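Local coordinates for protein cellulase CEL9M (Clostridium cellulolyticum, PDB 1IA6) that probably hydrolyses internal beta-1,4-glucosidic linkages of cellulose, as a family 9 glycoside hydrolase whose catalytic module carries bound zinc and calcium ions, at residues F16-K21 / N29-W34; N20-Q25 / G53-G58; D33-C38 / G130-Q135. One frame throughout, in Å; residues are numbered along the deposited sequence. Where two conformers were deposited one is given.

Contact 1 of 3, residues F16-K21 / N29-W34; sequences FFDANK and NNVFDW
With chi1 at -165°, Asn-30 swings CG away from its own backbone N and beside its carbonyl carbon, which lays the side-chain amide against Asp-18. Asp-18, just beyond helix 6-15, brings OD2 of its carboxylate to the 29-34 loop, and the two side chains slide past each other in opposite directions. Two bonds tie the segments here. Asn-30 ND2 donates to the backbone O of Asp-18 at 2.9 Å, arriving from above the carbonyl plane rather than on a lone pair, and Val-31 N reaches Asp-18 OD2 at 2.9 Å along a nearly straight path (168°), on the anti side and somewhat out of the carboxylate plane. The oxygen of the Asn-30 amide, OD1, stays within its own loop and accepts from Phe-32 N at 2.9 Å, in the carbonyl plane and on a lone pair, which makes an Asx turn and fixes the rotation of the amide.

Next to these polar bonds, the Phe-32 ring presents its rim to the 16-21 turn. Its CE2 lies 3.7 Å from Ala-19 CB, while Ala-19 N and Phe-16 O stand at the ring edge, near its plane. Val-31 CG2 sits over one face of the ring and Trp-34 CZ2 over the other, and Trp-34 CH2 also comes to 3.9 Å from Ala-19 CB.

Asp-18 is buried yet richly paired. Lys-21 NZ meets OD1 at 2.9 Å in a salt bridge from above the carboxylate plane, Lys-93 of helix 91-107 forms a second salt bridge with OD2, and Gln-97 bonds to both OD1 and the Lys-21 ammonium. Two lysines so close would be expected to keep this carboxylate ionised, making it the charged junction between the chain just after helix 6-15, the 29-34 loop and helix 91-107.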
ATOM      1  N   PHE A  16      -4.017  11.440  -3.279  1.00  7.88           N
ATOM      2  CA  PHE A  16      -4.479  11.061  -1.945  1.00  8.43           C
ATOM      3  C   PHE A  16      -3.365  11.029  -0.900  1.00  8.24           C
ATOM      4  O   PHE A  16      -3.539  11.510   0.215  1.00  9.00           O
ATOM      5  CB  PHE A  16      -5.134   9.677  -1.984  1.00  9.22           C
ATOM      6  CG  PHE A  16      -5.277   9.043  -0.631  1.00 10.24           C
ATOM      7  CD1 PHE A  16      -6.213   9.517   0.279  1.00 11.94           C
ATOM      8  CD2 PHE A  16      -4.440   7.995  -0.248  1.00 11.37           C
ATOM      9  CE1 PHE A  16      -6.316   8.962   1.551  1.00 13.80           C
ATOM     10  CE2 PHE A  16      -4.535   7.434   1.020  1.00 12.64           C
ATOM     11  CZ  PHE A  16      -5.473   7.917   1.922  1.00 13.77           C
ATOM     12  N   PHE A  17      -2.224  10.453  -1.260  1.00  7.89           N
ATOM     13  CA  PHE A  17      -1.119  10.330  -0.319  1.00  8.81           C
ATOM     14  C   PHE A  17      -0.663  11.637   0.317  1.00  8.59           C
ATOM     15  O   PHE A  17      -0.139  11.632   1.430  1.00  8.28           O
ATOM     16  CB  PHE A  17       0.036   9.591  -0.993  1.00  8.77           C
ATOM     17  CG  PHE A  17      -0.279   8.149  -1.274  1.00  8.90           C
ATOM     18  CD1 PHE A  17      -0.184   7.195  -0.264  1.00  9.38           C
ATOM     19  CD2 PHE A  17      -0.750   7.756  -2.521  1.00  8.06           C
ATOM     20  CE1 PHE A  17      -0.557   5.872  -0.490  1.00  8.55           C
ATOM     21  CE2 PHE A  17      -1.128   6.435  -2.758  1.00  8.67           C
ATOM     22  CZ  PHE A  17      -1.032   5.492  -1.741  1.00  8.77           C
ATOM     23  N   ASP A  18      -0.879  12.753  -0.377  1.00  8.99           N
ATOM     24  CA  ASP A  18      -0.516  14.064   0.154  1.00  9.29           C
ATOM     25  C   ASP A  18      -1.260  14.336   1.466  1.00  9.39           C
ATOM     26  O   ASP A  18      -0.756  15.041   2.342  1.00  9.90           O
ATOM     27  CB  ASP A  18      -0.873  15.175  -0.854  1.00  8.36           C
ATOM     28  CG  ASP A  18       0.251  15.469  -1.836  1.00 12.14           C
ATOM     29  OD1 ASP A  18       1.238  14.707  -1.869  1.00 10.36           O
ATOM     30  OD2 ASP A  18       0.139  16.470  -2.585  1.00 10.17           O
ATOM     31  N   ALA A  19      -2.459  13.779   1.607  1.00  9.24           N
ATOM     32  CA  ALA A  19      -3.253  14.008   2.815  1.00  7.92           C
ATOM     33  C   ALA A  19      -2.681  13.349   4.061  1.00  8.40           C
ATOM     34  O   ALA A  19      -3.009  13.740   5.181  1.00  8.89           O
ATOM     35  CB  ALA A  19      -4.691  13.533   2.601  1.00  8.34           C
ATOM     36  N   ASN A  20      -1.829  12.348   3.872  1.00  7.47           N
ATOM     37  CA  ASN A  20      -1.256  11.635   5.009  1.00  9.06           C
ATOM     38  C   ASN A  20       0.220  11.900   5.281  1.00  8.61           C
ATOM     39  O   ASN A  20       0.801  11.293   6.184  1.00  8.73           O
ATOM     40  CB  ASN A  20      -1.498  10.132   4.844  1.00  7.35           C
ATOM     41  CG  ASN A  20      -2.911   9.726   5.245  1.00 10.88           C
ATOM     42  OD1 ASN A  20      -3.856  10.497   5.075  1.00 10.97           O
ATOM     43  ND2 ASN A  20      -3.060   8.511   5.772  1.00  9.61           N
ATOM     44  N   LYS A  21       0.823  12.809   4.524  1.00  8.24           N
ATOM     45  CA  LYS A  21       2.232  13.119   4.735  1.00  9.36           C
ATOM     46  C   LYS A  21       2.453  13.635   6.148  1.00  9.18           C
ATOM     47  O   LYS A  21       1.659  14.414   6.674  1.00 10.09           O
ATOM     48  CB  LYS A  21       2.730  14.127   3.694  1.00  9.32           C
ATOM     49  CG  LYS A  21       2.948  13.476   2.335  1.00  8.86           C
ATOM     50  CD  LYS A  21       3.453  14.438   1.282  1.00 11.68           C
ATOM     51  CE  LYS A  21       3.683  13.696  -0.032  1.00 10.11           C
ATOM     52  NZ  LYS A  21       4.046  14.604  -1.148  1.00 12.72           N
ATOM     53  N   ASN A  29       4.970  21.227  -1.438  0.50 25.07           N
ATOM     54  CA  ASN A  29       4.481  20.667  -2.693  0.50 25.40           C
ATOM     55  C   ASN A  29       3.288  19.743  -2.431  0.50 24.28           C
ATOM     56  O   ASN A  29       3.127  18.709  -3.081  0.50 24.67           O
ATOM     57  CB  ASN A  29       5.613  19.905  -3.394  0.50 28.10           C
ATOM     58  CG  ASN A  29       5.354  19.699  -4.876  0.50 30.67           C
ATOM     59  OD1 ASN A  29       6.291  19.631  -5.673  0.50 32.90           O
ATOM     60  ND2 ASN A  29       4.087  19.585  -5.252  0.50 32.37           N
ATOM     61  N   ASN A  30       2.454  20.133  -1.471  1.00 21.09           N
ATOM     62  CA  ASN A  30       1.268  19.365  -1.107  1.00 18.49           C
ATOM     63  C   ASN A  30       0.066  20.009  -1.799  1.00 17.40           C
ATOM     64  O   ASN A  30      -0.108  21.225  -1.729  1.00 16.79           O
ATOM     65  CB  ASN A  30       1.087  19.408   0.413  1.00 16.97           C
ATOM     66  CG  ASN A  30       0.112  18.366   0.919  1.00 15.26           C
ATOM     67  OD1 ASN A  30      -1.039  18.319   0.496  1.00 14.70           O
ATOM     68  ND2 ASN A  30       0.574  17.527   1.839  1.00 13.21           N
ATOM     69  N   VAL A  31      -0.760  19.206  -2.467  1.00 16.22           N
ATOM     70  CA  VAL A  31      -1.923  19.741  -3.173  1.00 16.79           C
ATOM     71  C   VAL A  31      -3.021  20.241  -2.246  1.00 17.37           C
ATOM     72  O   VAL A  31      -3.859  21.042  -2.652  1.00 17.66           O
ATOM     73  CB  VAL A  31      -2.551  18.695  -4.119  1.00 17.50           C
ATOM     74  CG1 VAL A  31      -1.521  18.225  -5.131  1.00 17.42           C
ATOM     75  CG2 VAL A  31      -3.096  17.527  -3.315  1.00 19.73           C
ATOM     76  N   PHE A  32      -3.021  19.767  -1.004  1.00 16.06           N
ATOM     77  CA  PHE A  32      -4.037  20.177  -0.044  1.00 15.72           C
ATOM     78  C   PHE A  32      -3.546  21.349   0.797  1.00 17.16           C
ATOM     79  O   PHE A  32      -2.578  21.225   1.548  1.00 14.67           O
ATOM     80  CB  PHE A  32      -4.402  19.000   0.863  1.00 16.14           C
ATOM     81  CG  PHE A  32      -4.908  17.797   0.118  1.00 16.32           C
ATOM     82  CD1 PHE A  32      -6.080  17.869  -0.630  1.00 15.90           C
ATOM     83  CD2 PHE A  32      -4.213  16.592   0.165  1.00 15.35           C
ATOM     84  CE1 PHE A  32      -6.555  16.754  -1.322  1.00 17.49           C
ATOM     85  CE2 PHE A  32      -4.679  15.471  -0.523  1.00 14.54           C
ATOM     86  CZ  PHE A  32      -5.852  15.551  -1.268  1.00 17.63           C
ATOM     87  N   ASP A  33      -4.216  22.489   0.672  1.00 16.20           N
ATOM     88  CA  ASP A  33      -3.814  23.663   1.433  1.00 19.47           C
ATOM     89  C   ASP A  33      -4.114  23.514   2.923  1.00 18.35           C
ATOM     90  O   ASP A  33      -3.629  24.298   3.735  1.00 18.73           O
ATOM     91  CB  ASP A  33      -4.490  24.927   0.880  1.00 23.70           C
ATOM     92  CG  ASP A  33      -5.999  24.811   0.829  1.00 29.02           C
ATOM     93  OD1 ASP A  33      -6.603  24.401   1.842  1.00 32.24           O
ATOM     94  OD2 ASP A  33      -6.585  25.143  -0.224  1.00 34.45           O
ATOM     95  N   TRP A  34      -4.901  22.501   3.284  1.00 16.93           N
ATOM     96  CA  TRP A  34      -5.236  22.281   4.688  1.00 15.75           C
ATOM     97  C   TRP A  34      -4.238  21.395   5.433  1.00 15.46           C
ATOM     98  O   TRP A  34      -4.440  21.078   6.605  1.00 16.25           O
ATOM     99  CB  TRP A  34      -6.652  21.703   4.834  1.00 15.29           C
ATOM    100  CG  TRP A  34      -7.022  20.668   3.812  1.00 14.52           C
ATOM    101  CD1 TRP A  34      -7.494  20.892   2.550  1.00 14.59           C
ATOM    102  CD2 TRP A  34      -6.959  19.245   3.972  1.00 14.42           C
ATOM    103  NE1 TRP A  34      -7.735  19.695   1.915  1.00 15.30           N
ATOM    104  CE2 TRP A  34      -7.413  18.669   2.765  1.00 14.09           C
ATOM    105  CE3 TRP A  34      -6.561  18.400   5.021  1.00 15.38           C
ATOM    106  CZ2 TRP A  34      -7.483  17.284   2.575  1.00 13.83           C
ATOM    107  CZ3 TRP A  34      -6.629  17.022   4.831  1.00 13.04           C
ATOM    108  CH2 TRP A  34      -7.087  16.479   3.614  1.00 13.76           C
TER

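Contact 2 of 3, residues N20-Q25 / G53-G58; sequences NKCGPQ and GYHDAG. With ZN (zinc ion), chain C.
Asn-20 ND2 is held by two carbonyls of the facing loop, donating to His-55 O at 2.9 Å and to Ala-57 O at 3.0 Å. The second bond lies in the carbonyl plane of Ala-57, on a lone pair, whereas the first comes from well above the plane of the His-55 carbonyl. On the other side of the amide, OD1 is bonded to His-364.

Backbone bonds flank a single beta bridge between Lys-21 and Tyr-54: His-55 N to Asn-20 O at 2.7 Å, nearly straight at 170°, and Cys-22 N to Gly-53 O at 3.0 Å. Beside the bridge, the extended Lys-21 chain runs alongside the Tyr-54 ring, CG 3.5 Å from CE2; Tyr-54 OH is hydrogen-bonded to the backbone O of Gln-97.

This pairing turns Cys-22 and His-55 toward one zinc ion, bound by SG at 2.3 Å and by NE2 at 2.1 Å. Asn-20 O lies over one face of the imidazole as well as accepting the His-55 backbone N-H. Cys-38 and His-39 complete the site. Two thiolates and two neutral imidazoles would probably leave the zinc site with little net charge, consistent with a structural cross-link inside a buried loop region.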
ATOM      1  N   ASN A  20      -1.829  12.348   3.872  1.00  7.47           N
ATOM      2  CA  ASN A  20      -1.256  11.635   5.009  1.00  9.06           C
ATOM      3  C   ASN A  20       0.220  11.900   5.281  1.00  8.61           C
ATOM      4  O   ASN A  20       0.801  11.293   6.184  1.00  8.73           O
ATOM      5  CB  ASN A  20      -1.498  10.132   4.844  1.00  7.35           C
ATOM      6  CG  ASN A  20      -2.911   9.726   5.245  1.00 10.88           C
ATOM      7  OD1 ASN A  20      -3.856  10.497   5.075  1.00 10.97           O
ATOM      8  ND2 ASN A  20      -3.060   8.511   5.772  1.00  9.61           N
ATOM      9  N   LYS A  21       0.823  12.809   4.524  1.00  8.24           N
ATOM     10  CA  LYS A  21       2.232  13.119   4.735  1.00  9.36           C
ATOM     11  C   LYS A  21       2.453  13.635   6.148  1.00  9.18           C
ATOM     12  O   LYS A  21       1.659  14.414   6.674  1.00 10.09           O
ATOM     13  CB  LYS A  21       2.730  14.127   3.694  1.00  9.32           C
ATOM     14  CG  LYS A  21       2.948  13.476   2.335  1.00  8.86           C
ATOM     15  CD  LYS A  21       3.453  14.438   1.282  1.00 11.68           C
ATOM     16  CE  LYS A  21       3.683  13.696  -0.032  1.00 10.11           C
ATOM     17  NZ  LYS A  21       4.046  14.604  -1.148  1.00 12.72           N
ATOM     18  N   CYS A  22       3.540  13.177   6.756  1.00  9.02           N
ATOM     19  CA  CYS A  22       3.884  13.535   8.126  1.00  9.96           C
ATOM     20  C   CYS A  22       5.264  14.185   8.162  1.00 11.03           C
ATOM     21  O   CYS A  22       6.114  13.893   7.322  1.00 10.91           O
ATOM     22  CB  CYS A  22       3.882  12.259   8.971  1.00  8.99           C
ATOM     23  SG  CYS A  22       4.147  12.438  10.741  1.00  9.07           S
ATOM     24  N   GLY A  23       5.481  15.072   9.129  1.00 10.61           N
ATOM     25  CA  GLY A  23       6.780  15.708   9.242  1.00 10.95           C
ATOM     26  C   GLY A  23       6.829  17.199   8.972  1.00 11.92           C
ATOM     27  O   GLY A  23       5.837  17.804   8.557  1.00 10.64           O
ATOM     28  N   PRO A  24       7.995  17.824   9.206  1.00 13.69           N
ATOM     29  CA  PRO A  24       8.199  19.259   8.996  1.00 15.58           C
ATOM     30  C   PRO A  24       7.947  19.697   7.557  1.00 15.81           C
ATOM     31  O   PRO A  24       7.552  20.832   7.312  1.00 16.08           O
ATOM     32  CB  PRO A  24       9.658  19.465   9.403  1.00 15.31           C
ATOM     33  CG  PRO A  24       9.880  18.400  10.428  1.00 18.25           C
ATOM     34  CD  PRO A  24       9.191  17.210   9.808  1.00 14.56           C
ATOM     35  N   GLN A  25       8.172  18.791   6.609  1.00 15.47           N
ATOM     36  CA  GLN A  25       7.992  19.109   5.195  1.00 17.19           C
ATOM     37  C   GLN A  25       6.703  18.558   4.590  1.00 15.93           C
ATOM     38  O   GLN A  25       6.561  18.489   3.368  1.00 15.84           O
ATOM     39  CB  GLN A  25       9.192  18.589   4.400  1.00 20.36           C
ATOM     40  CG  GLN A  25      10.518  19.185   4.842  1.00 27.18           C
ATOM     41  CD  GLN A  25      11.682  18.695   4.007  1.00 31.53           C
ATOM     42  OE1 GLN A  25      12.005  17.506   4.004  1.00 35.64           O
ATOM     43  NE2 GLN A  25      12.319  19.611   3.287  1.00 34.69           N
ATOM     44  N   GLY A  53       7.679  10.288   6.377  1.00  9.61           N
ATOM     45  CA  GLY A  53       6.817   9.132   6.236  1.00  9.64           C
ATOM     46  C   GLY A  53       5.362   9.548   6.179  1.00  8.83           C
ATOM     47  O   GLY A  53       5.052  10.729   5.999  1.00  8.85           O
ATOM     48  N   TYR A  54       4.464   8.584   6.357  1.00  8.04           N
ATOM     49  CA  TYR A  54       3.037   8.862   6.275  1.00  8.32           C
ATOM     50  C   TYR A  54       2.205   8.346   7.435  1.00  7.92           C
ATOM     51  O   TYR A  54       2.509   7.305   8.022  1.00  7.42           O
ATOM     52  CB  TYR A  54       2.452   8.238   5.004  1.00  6.23           C
ATOM     53  CG  TYR A  54       2.994   8.760   3.695  1.00  8.69           C
ATOM     54  CD1 TYR A  54       4.235   8.344   3.211  1.00  9.24           C
ATOM     55  CD2 TYR A  54       2.233   9.619   2.905  1.00  8.08           C
ATOM     56  CE1 TYR A  54       4.695   8.766   1.962  1.00  8.25           C
ATOM     57  CE2 TYR A  54       2.682  10.046   1.664  1.00  9.70           C
ATOM     58  CZ  TYR A  54       3.910   9.613   1.196  1.00  9.39           C
ATOM     59  OH  TYR A  54       4.332  10.006  -0.052  1.00 11.49           O
ATOM     60  N   HIS A  55       1.139   9.078   7.750  1.00  6.87           N
ATOM     61  CA  HIS A  55       0.198   8.651   8.781  1.00  7.06           C
ATOM     62  C   HIS A  55      -0.426   7.415   8.138  1.00  6.72           C
ATOM     63  O   HIS A  55      -0.661   7.400   6.928  1.00  5.98           O
ATOM     64  CB  HIS A  55      -0.879   9.712   8.988  1.00  6.14           C
ATOM     65  CG  HIS A  55      -0.346  11.023   9.472  1.00  6.27           C
ATOM     66  ND1 HIS A  55      -0.920  12.231   9.132  1.00  6.76           N
ATOM     67  CD2 HIS A  55       0.701  11.317  10.277  1.00  7.06           C
ATOM     68  CE1 HIS A  55      -0.248  13.211   9.706  1.00  6.92           C
ATOM     69  NE2 HIS A  55       0.740  12.684  10.407  1.00  8.95           N
ATOM     70  N   ASP A  56      -0.717   6.397   8.937  1.00  5.42           N
ATOM     71  CA  ASP A  56      -1.267   5.157   8.403  1.00  6.85           C
ATOM     72  C   ASP A  56      -2.636   5.194   7.729  1.00  7.35           C
ATOM     73  O   ASP A  56      -2.786   4.738   6.596  1.00  6.63           O
ATOM     74  CB  ASP A  56      -1.301   4.085   9.496  1.00  6.99           C
ATOM     75  CG  ASP A  56      -1.710   2.728   8.954  1.00  8.38           C
ATOM     76  OD1 ASP A  56      -0.948   2.173   8.142  1.00  8.77           O
ATOM     77  OD2 ASP A  56      -2.792   2.222   9.328  1.00  9.38           O
ATOM     78  N   ALA A  57      -3.644   5.716   8.417  1.00  6.29           N
ATOM     79  CA  ALA A  57      -4.983   5.727   7.843  1.00  8.58           C
ATOM     80  C   ALA A  57      -5.710   7.022   8.171  1.00  8.65           C
ATOM     81  O   ALA A  57      -5.408   8.068   7.600  1.00 10.08           O
ATOM     82  CB  ALA A  57      -5.769   4.525   8.373  1.00  9.81           C
ATOM     83  N   GLY A  58      -6.673   6.937   9.081  1.00  8.18           N
ATOM     84  CA  GLY A  58      -7.411   8.117   9.493  1.00  8.14           C
ATOM     85  C   GLY A  58      -6.778   8.633  10.770  1.00  8.86           C
ATOM     86  O   GLY A  58      -7.162   9.678  11.301  1.00  9.46           O
TER
HETATM   87 ZN    ZN C1264       2.346  13.753  11.227  1.00 13.00          ZN

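Contact 3 of 3, residues D33-C38 / G130-Q135; sequences DWRGAC and GAPEEQ. With ZN (zinc ion), chain C.
The guanidinium of Arg-35 has Pro-132 CG over one face, 3.9 Å from NH2, and Glu-133 OE2 at its edge, almost exactly in its plane. The proline ring crosses the arginine chain at about a right angle, while the carboxylate of Glu-133 is turned 62° from the guanidinium. The two charged groups therefore do not lie as a flat pair; the salt bridge works through the single oxygen OE2. Arg-35 NE donates to it at 2.6 Å in a nearly straight bond (171°), and NH2 adds a weak bond to the same atom. Gly-36 N comes to OE2 at 2.8 Å. Both NE and Gly-36 N are tilted from the carboxylate plane, NE on the syn side and Gly-36 N on the anti side. A bend at chi2 (80°) folds the Glu-133 chain back so that its carboxylate meets this corner of the 33-38 loop, and CG packs 3.3 Å from Ala-37 O.

The second carboxylate oxygen, OE1, takes a different route: a water molecule donates to it and also to Trp-34 O, 2.8 Å away from the water oxygen, so that the loop is tied to Glu-133 on this side as well.

Toward the metal, Cys-38 CB packs against Pro-132, 4.1 Å from the proline CB, and its SG binds zinc at 2.3 Å. Pro-132 also touches the zinc ligands His-39 and His-55, and Gln-135 OE1 accepts from His-39, so residues of 130-135 form part of the second shell of the site.

Arg-35 NH1 is directed elsewhere, to the carbonyls of Ala-19 and Lys-21. The buried guanidinium thus joins three pieces of chain, and its pairing with OE2, together with the Gly-36 N-H, probably stabilises the negative charge of Glu-133 beside the loop that carries Cys-38.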
ATOM      1  N   ASP A  33      -4.216  22.489   0.672  1.00 16.20           N
ATOM      2  CA  ASP A  33      -3.814  23.663   1.433  1.00 19.47           C
ATOM      3  C   ASP A  33      -4.114  23.514   2.923  1.00 18.35           C
ATOM      4  O   ASP A  33      -3.629  24.298   3.735  1.00 18.73           O
ATOM      5  CB  ASP A  33      -4.490  24.927   0.880  1.00 23.70           C
ATOM      6  CG  ASP A  33      -5.999  24.811   0.829  1.00 29.02           C
ATOM      7  OD1 ASP A  33      -6.603  24.401   1.842  1.00 32.24           O
ATOM      8  OD2 ASP A  33      -6.585  25.143  -0.224  1.00 34.45           O
ATOM      9  N   TRP A  34      -4.901  22.501   3.284  1.00 16.93           N
ATOM     10  CA  TRP A  34      -5.236  22.281   4.688  1.00 15.75           C
ATOM     11  C   TRP A  34      -4.238  21.395   5.433  1.00 15.46           C
ATOM     12  O   TRP A  34      -4.440  21.078   6.605  1.00 16.25           O
ATOM     13  CB  TRP A  34      -6.652  21.703   4.834  1.00 15.29           C
ATOM     14  CG  TRP A  34      -7.022  20.668   3.812  1.00 14.52           C
ATOM     15  CD1 TRP A  34      -7.494  20.892   2.550  1.00 14.59           C
ATOM     16  CD2 TRP A  34      -6.959  19.245   3.972  1.00 14.42           C
ATOM     17  NE1 TRP A  34      -7.735  19.695   1.915  1.00 15.30           N
ATOM     18  CE2 TRP A  34      -7.413  18.669   2.765  1.00 14.09           C
ATOM     19  CE3 TRP A  34      -6.561  18.400   5.021  1.00 15.38           C
ATOM     20  CZ2 TRP A  34      -7.483  17.284   2.575  1.00 13.83           C
ATOM     21  CZ3 TRP A  34      -6.629  17.022   4.831  1.00 13.04           C
ATOM     22  CH2 TRP A  34      -7.087  16.479   3.614  1.00 13.76           C
ATOM     23  N   ARG A  35      -3.162  20.998   4.759  1.00 13.22           N
ATOM     24  CA  ARG A  35      -2.133  20.178   5.397  1.00 13.87           C
ATOM     25  C   ARG A  35      -0.876  21.009   5.630  1.00 14.11           C
ATOM     26  O   ARG A  35      -0.489  21.820   4.784  1.00 15.84           O
ATOM     27  CB  ARG A  35      -1.772  18.957   4.541  1.00 12.83           C
ATOM     28  CG  ARG A  35      -2.763  17.793   4.605  1.00 12.98           C
ATOM     29  CD  ARG A  35      -3.102  17.390   6.038  1.00 13.25           C
ATOM     30  NE  ARG A  35      -1.952  17.486   6.936  1.00 13.48           N
ATOM     31  CZ  ARG A  35      -0.937  16.626   6.976  1.00 13.49           C
ATOM     32  NH1 ARG A  35      -0.909  15.572   6.170  1.00 10.71           N
ATOM     33  NH2 ARG A  35       0.067  16.839   7.817  1.00 12.19           N
ATOM     34  N   GLY A  36      -0.246  20.803   6.783  1.00 13.47           N
ATOM     35  CA  GLY A  36       0.970  21.521   7.117  1.00 14.34           C
ATOM     36  C   GLY A  36       1.912  20.654   7.933  1.00 14.31           C
ATOM     37  O   GLY A  36       1.689  19.452   8.073  1.00 14.31           O
ATOM     38  N   ALA A  37       2.961  21.261   8.481  1.00 13.05           N
ATOM     39  CA  ALA A  37       3.936  20.529   9.286  1.00 12.93           C
ATOM     40  C   ALA A  37       3.295  19.883  10.506  1.00 12.47           C
ATOM     41  O   ALA A  37       2.470  20.498  11.182  1.00 11.83           O
ATOM     42  CB  ALA A  37       5.060  21.470   9.729  1.00 13.94           C
ATOM     43  N   CYS A  38       3.689  18.646  10.793  1.00 10.79           N
ATOM     44  CA  CYS A  38       3.158  17.918  11.941  1.00 10.79           C
ATOM     45  C   CYS A  38       4.206  16.974  12.530  1.00 11.13           C
ATOM     46  O   CYS A  38       5.175  16.619  11.858  1.00 11.92           O
ATOM     47  CB  CYS A  38       1.918  17.110  11.533  1.00 10.03           C
ATOM     48  SG  CYS A  38       2.211  15.851  10.254  1.00 10.23           S
ATOM     49  N   GLY A 130      -8.435  15.575  16.015  1.00 16.28           N
ATOM     50  CA  GLY A 130      -8.161  16.941  15.619  1.00 16.01           C
ATOM     51  C   GLY A 130      -7.110  16.889  14.528  1.00 16.29           C
ATOM     52  O   GLY A 130      -6.701  15.797  14.123  1.00 16.14           O
ATOM     53  N   ALA A 131      -6.669  18.048  14.054  1.00 13.99           N
ATOM     54  CA  ALA A 131      -5.663  18.103  12.998  1.00 14.64           C
ATOM     55  C   ALA A 131      -4.315  17.580  13.480  1.00 13.32           C
ATOM     56  O   ALA A 131      -3.925  17.799  14.625  1.00 13.02           O
ATOM     57  CB  ALA A 131      -5.513  19.536  12.497  1.00 14.96           C
ATOM     58  N   PRO A 132      -3.586  16.865  12.608  1.00 12.51           N
ATOM     59  CA  PRO A 132      -2.282  16.342  13.021  1.00 11.65           C
ATOM     60  C   PRO A 132      -1.315  17.471  13.367  1.00 13.08           C
ATOM     61  O   PRO A 132      -0.419  17.298  14.187  1.00 13.05           O
ATOM     62  CB  PRO A 132      -1.830  15.528  11.807  1.00 11.66           C
ATOM     63  CG  PRO A 132      -2.523  16.204  10.654  1.00 10.75           C
ATOM     64  CD  PRO A 132      -3.902  16.468  11.225  1.00 12.09           C
ATOM     65  N   GLU A 133      -1.514  18.630  12.745  1.00 13.76           N
ATOM     66  CA  GLU A 133      -0.649  19.781  12.987  1.00 15.56           C
ATOM     67  C   GLU A 133      -0.760  20.315  14.414  1.00 17.40           C
ATOM     68  O   GLU A 133       0.163  20.968  14.909  1.00 17.51           O
ATOM     69  CB  GLU A 133      -0.976  20.917  12.010  1.00 13.91           C
ATOM     70  CG  GLU A 133      -0.718  20.610  10.536  1.00 14.11           C
ATOM     71  CD  GLU A 133      -1.827  19.799   9.892  1.00 13.46           C
ATOM     72  OE1 GLU A 133      -2.847  19.535  10.561  1.00 13.71           O
ATOM     73  OE2 GLU A 133      -1.680  19.431   8.705  1.00 14.22           O
ATOM     74  N   GLU A 134      -1.884  20.039  15.071  1.00 17.29           N
ATOM     75  CA  GLU A 134      -2.104  20.523  16.432  1.00 19.48           C
ATOM     76  C   GLU A 134      -1.969  19.442  17.503  1.00 19.92           C
ATOM     77  O   GLU A 134      -2.254  19.686  18.678  1.00 18.06           O
ATOM     78  CB  GLU A 134      -3.483  21.180  16.534  1.00 22.47           C
ATOM     79  CG  GLU A 134      -3.714  22.282  15.507  1.00 26.39           C
ATOM     80  CD  GLU A 134      -5.075  22.938  15.642  1.00 30.86           C
ATOM     81  OE1 GLU A 134      -6.090  22.209  15.653  1.00 34.73           O
ATOM     82  OE2 GLU A 134      -5.130  24.182  15.729  1.00 34.66           O
ATOM     83  N   GLN A 135      -1.542  18.248  17.103  1.00 18.94           N
ATOM     84  CA  GLN A 135      -1.357  17.154  18.052  1.00 18.93           C
ATOM     85  C   GLN A 135       0.056  17.294  18.609  1.00 20.43           C
ATOM     86  O   GLN A 135       1.029  16.894  17.975  1.00 21.45           O
ATOM     87  CB  GLN A 135      -1.531  15.810  17.343  1.00 17.68           C
ATOM     88  CG  GLN A 135      -1.384  14.606  18.248  1.00 15.11           C
ATOM     89  CD  GLN A 135      -1.759  13.320  17.547  1.00 16.54           C
ATOM     90  OE1 GLN A 135      -1.488  13.153  16.359  1.00 13.73           O
ATOM     91  NE2 GLN A 135      -2.378  12.398  18.281  1.00 13.80           N
TER
HETATM   92 ZN    ZN C1264       2.346  13.753  11.227  1.00 13.00          ZN
HETATM   93  O   HOH W   1      -4.920  19.244   8.676  1.00 17.63           O

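Overall arrangement
Contact 2 is wholly buried and nearest the centre of the chain, whereas contacts 1 and 3 are partly buried, with contact 3 farthest out. Five of the six segments lie between helix 6-15 and strand 62-63; only 130-135 comes from later in the sequence. Contacts 1 and 2 share Asn-20 and Lys-21, and contacts 1 and 3 share Asp-33 and Trp-34, while contacts 2 and 3 meet at the zinc ion. The chemistry changes accordingly: a carboxylate between lysines beside aromatic packing in contact 1, backbone pairing and metal ligation in contact 2, and a direct salt bridge and a separate water bridge in contact 3. Arg-35 links the last to both others through main-chain carbonyls.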